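Local coordinates for protein borrelidin polyketide synthase, type I (Streptomyces parvulus, PDB 6OBT) that probably dehydrates beta-hydroxyacyl intermediates to enoyl products during chain elongation, acting as a dehydratase domain of the borrelidin polyketide synthase, at residues A40-V45 and E88-H92; G54-G60 and V121-E127; G132-M138 and H150-G156. All blocks are in the same frame, centred on the assembly; numbering follows the deposited sequence.

Contact 1: residues A40-V45 and E88-H92; sequences AGHAFV and ELALH
His42 and His92 reach each other because both rings swing away from their own backbone nitrogens: chi1 is -162° in His42 and 173° in His92. The two side chains then slide past one another in opposite directions. This places His42 CB over the centre of the His92 ring, 3.8 Å from its centroid. The rings form an edge-to-face pair, His42 giving the edge and His92 the face, with centroids 4.9 Å apart and planes at 65°.

One face of the His42 ring is covered by Leu89 CD2, which lies off-centre and comes within 3.4 Å of His42 CE1. The same methyl also packs on Phe44 CB at 4.0 Å and on Val45 CG2 at 3.8 Å. In the ring plane, His42 NE2 donates to Glu88 OE1 at 2.8 Å, reaching the oxygen from its anti side and out of the carboxylate plane. His42 ND1, the other ring nitrogen, accepts a hydrogen bond from Phe44 N, which sits somewhat out of the ring plane. His92 NE2 makes a weak, bent bond to Ala40 O at 2.9 Å.

Glu88 is itself held by Gly225 N on OE1 and Leu226 N on OE2. With one ring nitrogen accepting and the other donating, the geometry is consistent with a neutral His42 protonated at NE2. The buried carboxylate is thus satisfied by N-H groups from two loops, joining both to helix 83-97.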
loop_
_atom_site.group_PDB
_atom_site.type_symbol
_atom_site.label_atom_id
_atom_site.label_comp_id
_atom_site.label_asym_id
_atom_site.label_seq_id
_atom_site.Cartn_x
_atom_site.Cartn_y
_atom_site.Cartn_z
ATOM N N ALA A 40 1.335 11.654 -0.329
ATOM C CA ALA A 40 2.792 11.674 -0.249
ATOM C C ALA A 40 3.442 12.868 -0.944
ATOM O O ALA A 40 4.649 13.073 -0.774
ATOM C CB ALA A 40 3.363 10.365 -0.815
ATOM N N GLY A 41 2.691 13.650 -1.722
ATOM C CA GLY A 41 3.201 14.910 -2.244
ATOM C C GLY A 41 4.258 14.832 -3.329
ATOM O O GLY A 41 4.977 15.811 -3.549
ATOM N N HIS A 42 4.390 13.694 -4.008
ATOM C CA HIS A 42 5.302 13.544 -5.134
ATOM C C HIS A 42 4.517 13.170 -6.378
ATOM O O HIS A 42 3.559 12.395 -6.304
ATOM C CB HIS A 42 6.363 12.477 -4.881
ATOM C CG HIS A 42 7.540 12.582 -5.803
ATOM N ND1 HIS A 42 7.554 12.028 -7.067
ATOM C CD2 HIS A 42 8.729 13.216 -5.656
ATOM C CE1 HIS A 42 8.711 12.292 -7.648
ATOM N NE2 HIS A 42 9.441 13.016 -6.814
ATOM N N ALA A 43 4.947 13.706 -7.522
ATOM C CA ALA A 43 4.243 13.458 -8.778
ATOM C C ALA A 43 4.268 11.981 -9.162
ATOM O O ALA A 43 3.249 11.433 -9.606
ATOM C CB ALA A 43 4.851 14.309 -9.897
ATOM N N PHE A 44 5.411 11.311 -8.982
ATOM C CA PHE A 44 5.528 9.911 -9.381
ATOM C C PHE A 44 4.971 8.948 -8.341
ATOM O O PHE A 44 4.525 7.857 -8.706
ATOM C CB PHE A 44 6.980 9.532 -9.639
ATOM C CG PHE A 44 7.562 10.142 -10.886
ATOM C CD1 PHE A 44 6.747 10.702 -11.853
ATOM C CD2 PHE A 44 8.929 10.151 -11.079
ATOM C CE1 PHE A 44 7.298 11.271 -13.000
ATOM C CE2 PHE A 44 9.484 10.714 -12.215
ATOM C CZ PHE A 44 8.666 11.270 -13.179
ATOM N N VAL A 45 5.037 9.285 -7.055
ATOM C CA VAL A 45 4.479 8.394 -6.034
ATOM C C VAL A 45 3.515 9.196 -5.170
ATOM O O VAL A 45 3.887 9.681 -4.093
ATOM C CB VAL A 45 5.581 7.706 -5.212
ATOM C CG1 VAL A 45 6.189 6.584 -6.029
ATOM C CG2 VAL A 45 6.664 8.683 -4.779
ATOM N N GLU A 88 15.967 10.686 -7.103
ATOM C CA GLU A 88 14.956 11.653 -6.695
ATOM C C GLU A 88 13.904 11.024 -5.782
ATOM O O GLU A 88 13.530 11.604 -4.742
ATOM C CB GLU A 88 14.328 12.259 -7.962
ATOM C CG GLU A 88 12.863 12.721 -7.833
ATOM C CD GLU A 88 12.769 14.094 -7.206
ATOM O OE1 GLU A 88 11.669 14.679 -7.156
ATOM O OE2 GLU A 88 13.819 14.588 -6.756
ATOM N N LEU A 89 13.405 9.832 -6.148
ATOM C CA LEU A 89 12.420 9.158 -5.300
ATOM C C LEU A 89 13.022 8.757 -3.959
ATOM O O LEU A 89 12.357 8.851 -2.929
ATOM C CB LEU A 89 11.847 7.927 -6.020
ATOM C CG LEU A 89 10.999 8.256 -7.246
ATOM C CD1 LEU A 89 10.540 6.980 -7.982
ATOM C CD2 LEU A 89 9.822 9.124 -6.867
ATOM N N ALA A 90 14.272 8.284 -3.952
ATOM C CA ALA A 90 14.907 7.951 -2.684
ATOM C C ALA A 90 15.054 9.187 -1.802
ATOM O O ALA A 90 14.807 9.123 -0.589
ATOM C CB ALA A 90 16.269 7.303 -2.932
ATOM N N LEU A 91 15.449 10.326 -2.395
ATOM C CA LEU A 91 15.581 11.565 -1.624
ATOM C C LEU A 91 14.240 11.989 -1.041
ATOM O O LEU A 91 14.171 12.503 0.085
ATOM C CB LEU A 91 16.149 12.685 -2.505
ATOM C CG LEU A 91 17.644 12.590 -2.801
ATOM C CD1 LEU A 91 18.019 13.360 -4.080
ATOM C CD2 LEU A 91 18.416 13.152 -1.607
ATOM N N HIS A 92 13.157 11.759 -1.791
ATOM C CA HIS A 92 11.840 12.159 -1.317
ATOM C C HIS A 92 11.371 11.251 -0.186
ATOM O O HIS A 92 10.890 11.727 0.850
ATOM C CB HIS A 92 10.830 12.137 -2.466
ATOM C CG HIS A 92 9.426 12.380 -2.016
ATOM N ND1 HIS A 92 8.885 13.643 -1.918
ATOM C CD2 HIS A 92 8.466 11.523 -1.595
ATOM C CE1 HIS A 92 7.642 13.553 -1.478
ATOM N NE2 HIS A 92 7.368 12.279 -1.264
#

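Contact 2: residues G54-G60 and V121-E127; sequences GQRVWTG and VRVVVTE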
loop_
_atom_site.group_PDB
_atom_site.type_symbol
_atom_site.label_atom_id
_atom_site.label_comp_id
_atom_site.label_asym_id
_atom_site.label_seq_id
_atom_site.Cartn_x
_atom_site.Cartn_y
_atom_site.Cartn_z
ATOM N N GLY A 54 7.209 -1.958 10.239
ATOM C CA GLY A 54 8.200 -0.906 10.181
ATOM C C GLY A 54 8.500 -0.466 8.766
ATOM O O GLY A 54 9.322 0.439 8.564
ATOM N N GLN A 55 7.847 -1.071 7.782
ATOM C CA GLN A 55 8.012 -0.719 6.384
ATOM C C GLN A 55 7.087 0.416 5.998
ATOM O O GLN A 55 5.991 0.568 6.544
ATOM C CB GLN A 55 7.711 -1.913 5.478
ATOM C CG GLN A 55 8.902 -2.769 5.157
ATOM C CD GLN A 55 8.639 -3.718 4.008
ATOM O OE1 GLN A 55 7.489 -4.065 3.719
ATOM N NE2 GLN A 55 9.707 -4.150 3.350
ATOM N N ARG A 56 7.530 1.190 5.015
ATOM C CA ARG A 56 6.715 2.215 4.383
ATOM C C ARG A 56 6.894 2.072 2.885
ATOM O O ARG A 56 8.032 1.964 2.409
ATOM C CB ARG A 56 7.107 3.632 4.815
ATOM C CG ARG A 56 7.055 3.904 6.310
ATOM C CD ARG A 56 7.210 5.403 6.574
ATOM N NE ARG A 56 6.270 6.196 5.778
ATOM C CZ ARG A 56 6.247 7.525 5.751
ATOM N NH1 ARG A 56 7.120 8.220 6.472
ATOM N NH2 ARG A 56 5.355 8.161 4.998
ATOM N N VAL A 57 5.796 2.114 2.142
ATOM C CA VAL A 57 5.840 1.911 0.697
ATOM C C VAL A 57 5.220 3.118 0.012
ATOM O O VAL A 57 4.102 3.517 0.350
ATOM C CB VAL A 57 5.117 0.619 0.284
ATOM C CG1 VAL A 57 5.132 0.469 -1.247
ATOM C CG2 VAL A 57 5.781 -0.584 0.935
ATOM N N TRP A 58 5.952 3.706 -0.936
ATOM C CA TRP A 58 5.405 4.738 -1.805
ATOM C C TRP A 58 4.983 4.072 -3.109
ATOM O O TRP A 58 5.681 3.191 -3.618
ATOM C CB TRP A 58 6.426 5.865 -2.082
ATOM C CG TRP A 58 6.615 6.823 -0.913
ATOM C CD1 TRP A 58 6.126 8.102 -0.793
ATOM C CD2 TRP A 58 7.335 6.557 0.291
ATOM N NE1 TRP A 58 6.513 8.648 0.419
ATOM C CE2 TRP A 58 7.257 7.716 1.096
ATOM C CE3 TRP A 58 8.034 5.441 0.776
ATOM C CZ2 TRP A 58 7.844 7.786 2.358
ATOM C CZ3 TRP A 58 8.626 5.521 2.031
ATOM C CH2 TRP A 58 8.524 6.683 2.805
ATOM N N THR A 59 3.835 4.485 -3.643
ATOM C CA THR A 59 3.243 3.814 -4.791
ATOM C C THR A 59 2.832 4.836 -5.832
ATOM O O THR A 59 2.452 5.968 -5.504
ATOM C CB THR A 59 1.989 2.961 -4.400
ATOM O OG1 THR A 59 0.911 3.823 -4.015
ATOM C CG2 THR A 59 2.291 2.022 -3.244
ATOM N N GLY A 60 2.902 4.421 -7.090
ATOM C CA GLY A 60 2.417 5.248 -8.174
ATOM C C GLY A 60 2.229 4.437 -9.435
ATOM O O GLY A 60 2.568 3.254 -9.500
ATOM N N VAL A 121 4.599 1.314 -9.806
ATOM C CA VAL A 121 5.909 1.513 -9.206
ATOM C C VAL A 121 5.784 1.462 -7.692
ATOM O O VAL A 121 4.758 1.842 -7.119
ATOM C CB VAL A 121 6.544 2.841 -9.685
ATOM C CG1 VAL A 121 6.667 2.821 -11.197
ATOM C CG2 VAL A 121 5.702 4.024 -9.270
ATOM N N ARG A 122 6.831 0.952 -7.043
ATOM C CA ARG A 122 6.911 0.922 -5.587
ATOM C C ARG A 122 8.262 1.450 -5.121
ATOM O O ARG A 122 9.295 1.130 -5.710
ATOM C CB ARG A 122 6.742 -0.488 -5.045
ATOM C CG ARG A 122 5.484 -1.177 -5.509
ATOM C CD ARG A 122 4.259 -0.581 -4.817
ATOM N NE ARG A 122 3.068 -1.382 -5.076
ATOM C CZ ARG A 122 2.148 -1.088 -5.988
ATOM N NH1 ARG A 122 2.282 -0.000 -6.745
ATOM N NH2 ARG A 122 1.093 -1.885 -6.150
ATOM N N VAL A 123 8.254 2.215 -4.033
ATOM C CA VAL A 123 9.465 2.534 -3.291
ATOM C C VAL A 123 9.279 1.981 -1.886
ATOM O O VAL A 123 8.370 2.405 -1.166
ATOM C CB VAL A 123 9.745 4.043 -3.252
ATOM C CG1 VAL A 123 11.110 4.300 -2.635
ATOM C CG2 VAL A 123 9.697 4.654 -4.668
ATOM N N VAL A 124 10.152 1.067 -1.485
ATOM C CA VAL A 124 9.972 0.308 -0.256
ATOM C C VAL A 124 11.077 0.692 0.710
ATOM O O VAL A 124 12.257 0.418 0.450
ATOM C CB VAL A 124 9.983 -1.203 -0.513
ATOM C CG1 VAL A 124 9.954 -1.938 0.809
ATOM C CG2 VAL A 124 8.796 -1.612 -1.400
ATOM N N VAL A 125 10.704 1.298 1.832
ATOM C CA VAL A 125 11.667 1.747 2.830
ATOM C C VAL A 125 11.478 0.904 4.078
ATOM O O VAL A 125 10.360 0.792 4.595
ATOM C CB VAL A 125 11.513 3.247 3.125
ATOM C CG1 VAL A 125 12.467 3.657 4.244
ATOM C CG2 VAL A 125 11.795 4.062 1.841
ATOM N N THR A 126 12.568 0.299 4.554
ATOM C CA THR A 126 12.513 -0.667 5.640
ATOM C C THR A 126 13.474 -0.265 6.752
ATOM O O THR A 126 14.652 0.020 6.495
ATOM C CB THR A 126 12.840 -2.076 5.133
ATOM O OG1 THR A 126 12.025 -2.373 3.988
ATOM C CG2 THR A 126 12.548 -3.105 6.216
ATOM N N GLU A 127 12.972 -0.233 7.982
ATOM C CA GLU A 127 13.841 0.068 9.110
ATOM C C GLU A 127 14.808 -1.092 9.341
ATOM O O GLU A 127 14.551 -2.235 8.958
ATOM C CB GLU A 127 13.019 0.347 10.368
ATOM C CG GLU A 127 12.196 1.625 10.289
ATOM C CD GLU A 127 10.978 1.594 11.198
ATOM O OE1 GLU A 127 11.095 1.089 12.334
ATOM O OE2 GLU A 127 9.903 2.078 10.777
HETATM O O HOH W 1 10.299 2.707 7.121
#
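Arg122 slants across Thr59 and Val57 on one face of an antiparallel strand pair, and each part of its side chain has a distinct neighbour. CB starts beside the carbonyl of Trp58. The chain bends at chi2 (-73°), which turns CD back over the partner strand, 3.6 Å from Thr59 CG2 and 3.8 Å from Val57 CG1. NE and CZ continue past the same Thr59 methyl, and NE donates to Asp50 O of the second subunit. At the tip, NH1 lies beside Thr59 CB and donates to Val121 O at 3.1 Å; it also binds Gly36 O of the second subunit. NH1 stands above the Val121 carbonyl plane, while Gly60 N reaches the same oxygen from the opposite face at 3.2 Å.

The strands are antiparallel, their axes at 165°. Hydrogen-bonded pairs at Arg56 and Val125, Trp58 and Val123, and Gly60 and Val121 fix the register; Val125 N to Arg56 O, at 2.8 Å, is nearly straight. On the Trp58 face, CZ3 of the indole meets Val125 CG2 at 3.5 Å, and Trp58 CB packs on Val123 CB. Towards the end of the ladder, Gln55 lies beside Thr126, pointing the same way, and its NE2 donates to Thr126 OG1 at 3.0 Å. A water there donates to Gly54 O at 2.9 Å and also to Val125 O.

Trp58, Val123 and Val125 turn apolar surface to helix 83-97, but their face has polar groups too: Arg56 NE forms a salt bridge with Asp50 OD1, and Trp58 NE1 donates to Gln96 OE1. On the side facing the second subunit, the buried Arg122 guanidinium meets main-chain oxygens of both subunits, so this strand pair helps to build the dimer interface.

Contact 3: residues G132-M138 and H150-G156; sequences GTRTVSM and HAEGILG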
loop_
_atom_site.group_PDB
_atom_site.type_symbol
_atom_site.label_atom_id
_atom_site.label_comp_id
_atom_site.label_asym_id
_atom_site.label_seq_id
_atom_site.Cartn_x
_atom_site.Cartn_y
_atom_site.Cartn_z
ATOM N N GLY A 132 18.422 5.393 12.380
ATOM C CA GLY A 132 19.013 6.354 11.478
ATOM C C GLY A 132 19.505 5.783 10.164
ATOM O O GLY A 132 20.026 6.545 9.337
ATOM N N THR A 133 19.366 4.474 9.948
ATOM C CA THR A 133 19.791 3.819 8.713
ATOM C C THR A 133 18.685 2.884 8.248
ATOM O O THR A 133 18.240 2.018 9.010
ATOM C CB THR A 133 21.095 3.039 8.915
ATOM O OG1 THR A 133 22.170 3.953 9.171
ATOM C CG2 THR A 133 21.417 2.224 7.675
ATOM N N ARG A 134 18.242 3.055 7.001
ATOM C CA ARG A 134 17.138 2.284 6.452
ATOM C C ARG A 134 17.480 1.818 5.045
ATOM O O ARG A 134 18.181 2.504 4.301
ATOM C CB ARG A 134 15.840 3.110 6.432
ATOM C CG ARG A 134 15.382 3.563 7.816
ATOM C CD ARG A 134 13.962 4.087 7.787
ATOM N NE ARG A 134 13.634 4.820 9.003
ATOM C CZ ARG A 134 12.404 5.179 9.353
ATOM N NH1 ARG A 134 11.371 4.862 8.579
ATOM N NH2 ARG A 134 12.209 5.863 10.472
ATOM N N THR A 135 17.005 0.629 4.691
ATOM C CA THR A 135 17.160 0.187 3.318
ATOM C C THR A 135 16.043 0.757 2.456
ATOM O O THR A 135 14.966 1.106 2.939
ATOM C CB THR A 135 17.140 -1.333 3.225
ATOM O OG1 THR A 135 15.848 -1.803 3.627
ATOM C CG2 THR A 135 18.199 -1.923 4.135
ATOM N N VAL A 136 16.317 0.866 1.163
ATOM C CA VAL A 136 15.329 1.332 0.201
ATOM C C VAL A 136 15.488 0.498 -1.059
ATOM O O VAL A 136 16.608 0.129 -1.433
ATOM C CB VAL A 136 15.465 2.846 -0.094
ATOM C CG1 VAL A 136 16.852 3.213 -0.703
ATOM C CG2 VAL A 136 14.343 3.314 -0.994
ATOM N N SER A 137 14.368 0.162 -1.687
ATOM C CA SER A 137 14.404 -0.538 -2.964
ATOM C C SER A 137 13.273 -0.022 -3.834
ATOM O O SER A 137 12.231 0.411 -3.333
ATOM C CB SER A 137 14.331 -2.063 -2.794
ATOM O OG SER A 137 13.131 -2.491 -2.149
ATOM N N MET A 138 13.513 -0.048 -5.144
ATOM C CA MET A 138 12.617 0.495 -6.159
ATOM C C MET A 138 12.216 -0.613 -7.123
ATOM O O MET A 138 13.076 -1.359 -7.602
ATOM C CB MET A 138 13.296 1.619 -6.936
ATOM C CG MET A 138 13.476 2.903 -6.129
ATOM S SD MET A 138 14.723 2.727 -4.859
ATOM C CE MET A 138 14.906 4.458 -4.408
ATOM N N HIS A 150 14.619 -2.151 -9.777
ATOM C CA HIS A 150 15.333 -1.137 -10.527
ATOM C C HIS A 150 16.426 -0.462 -9.717
ATOM O O HIS A 150 17.333 0.121 -10.313
ATOM C CB HIS A 150 14.354 -0.074 -11.049
ATOM C CG HIS A 150 13.337 -0.625 -11.995
ATOM N ND1 HIS A 150 13.676 -1.135 -13.231
ATOM C CD2 HIS A 150 12.000 -0.791 -11.868
ATOM C CE1 HIS A 150 12.585 -1.584 -13.833
ATOM N NE2 HIS A 150 11.556 -1.386 -13.024
ATOM N N ALA A 151 16.376 -0.544 -8.388
ATOM C CA ALA A 151 17.411 0.082 -7.568
ATOM C C ALA A 151 17.320 -0.441 -6.141
ATOM O O ALA A 151 16.236 -0.788 -5.660
ATOM C CB ALA A 151 17.291 1.607 -7.577
ATOM N N GLU A 152 18.475 -0.495 -5.473
ATOM C CA GLU A 152 18.551 -0.859 -4.066
ATOM C C GLU A 152 19.575 0.045 -3.400
ATOM O O GLU A 152 20.545 0.469 -4.035
ATOM C CB GLU A 152 18.925 -2.335 -3.868
ATOM C CG GLU A 152 17.839 -3.303 -4.380
ATOM C CD GLU A 152 18.112 -4.755 -4.043
ATOM O OE1 GLU A 152 18.559 -5.501 -4.938
ATOM O OE2 GLU A 152 17.865 -5.159 -2.888
ATOM N N GLY A 153 19.343 0.359 -2.133
ATOM C CA GLY A 153 20.264 1.256 -1.467
ATOM C C GLY A 153 19.965 1.423 0.005
ATOM O O GLY A 153 19.189 0.667 0.600
ATOM N N ILE A 154 20.600 2.449 0.574
ATOM C CA ILE A 154 20.647 2.704 2.012
ATOM C C ILE A 154 20.394 4.188 2.234
ATOM O O ILE A 154 21.071 5.029 1.630
ATOM C CB ILE A 154 22.016 2.325 2.616
ATOM C CG1 ILE A 154 22.452 0.927 2.170
ATOM C CG2 ILE A 154 22.024 2.498 4.133
ATOM C CD1 ILE A 154 21.841 -0.178 2.969
ATOM N N LEU A 155 19.435 4.508 3.098
ATOM C CA LEU A 155 19.162 5.882 3.490
ATOM C C LEU A 155 19.777 6.134 4.856
ATOM O O LEU A 155 19.692 5.286 5.749
ATOM C CB LEU A 155 17.663 6.169 3.525
ATOM C CG LEU A 155 16.936 5.804 2.230
ATOM C CD1 LEU A 155 15.422 5.814 2.451
ATOM C CD2 LEU A 155 17.359 6.760 1.104
ATOM N N GLY A 156 20.414 7.299 5.012
ATOM C CA GLY A 156 21.153 7.603 6.213
ATOM C C GLY A 156 20.856 9.007 6.708
ATOM O O GLY A 156 20.144 9.785 6.069
#
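Val136 and Leu155 face each other diagonally on the inner side of a beta hairpin, with Val136 CB 3.9 Å from Leu155 CD1. Directly across from Val136 is Gly153, which has no side chain; Val136 CG1, set between its own backbone N and carbonyl carbon (chi1 61°), leans over that backbone, 3.7 Å from Gly153 C. Further along the same face, Met138 bends at chi2 (71°), and its SD comes to rest 3.9 Å from Ala151 CB. Helix 83-97 packs against this row, Met138 touching Trp86 and Ala90.

The other face carries Thr135, Ser137, Glu152 and Ile154. Thr133, at the strand's edge, brings CG2 to Ile154 CG2 there at 3.6 Å, the side chains crossing at a slant, and Ser137 CB lies against Glu152 CG. Glu152 turns its carboxylate to Gln108, and Ser137 OG bonds His139.

Main-chain pairs hold this arrangement, among them Leu155 N to Arg134 O at 2.7 Å. At the Met138 end the spacing changes: Met138 O accepts His150 N at 2.8 Å and, weakly, Ala151 N at 3.5 Å, while Met138 N donates to Ala151 O. The His150 ring lies nearly parallel to that of Trp86.

His150 and Ala151, both facing Met138, make a classic beta bulge, in a hairpin whose Val136, Met138 and Leu155 face packs towards helix 83-97, consistent with the hotdog fold, in which a curved antiparallel sheet wraps a central helix.

Overall arrangement
Contact 1 is a buried loop-to-helix junction, whereas contacts 2 and 3 are strand pairs of the sheet that packs on the same helix 83-97. Contacts 2 and 3 are joined through neighbouring strands 119-127 and 134-142, where Val124 N lies 2.9 Å from Ser137 O, a probable hydrogen bond. Side chains dominate contact 1, with histidine, carboxylate and ring-face packing; backbone ladders dominate the other two. Contact 2 lies partly at the subunit interface, while contact 3 is only partly buried and is touched by no other subunit. Trp58 of contact 2 packs on Ala40 and Val45, and Met138 of contact 3 packs on Ala90 of the helix segment used by contact 1.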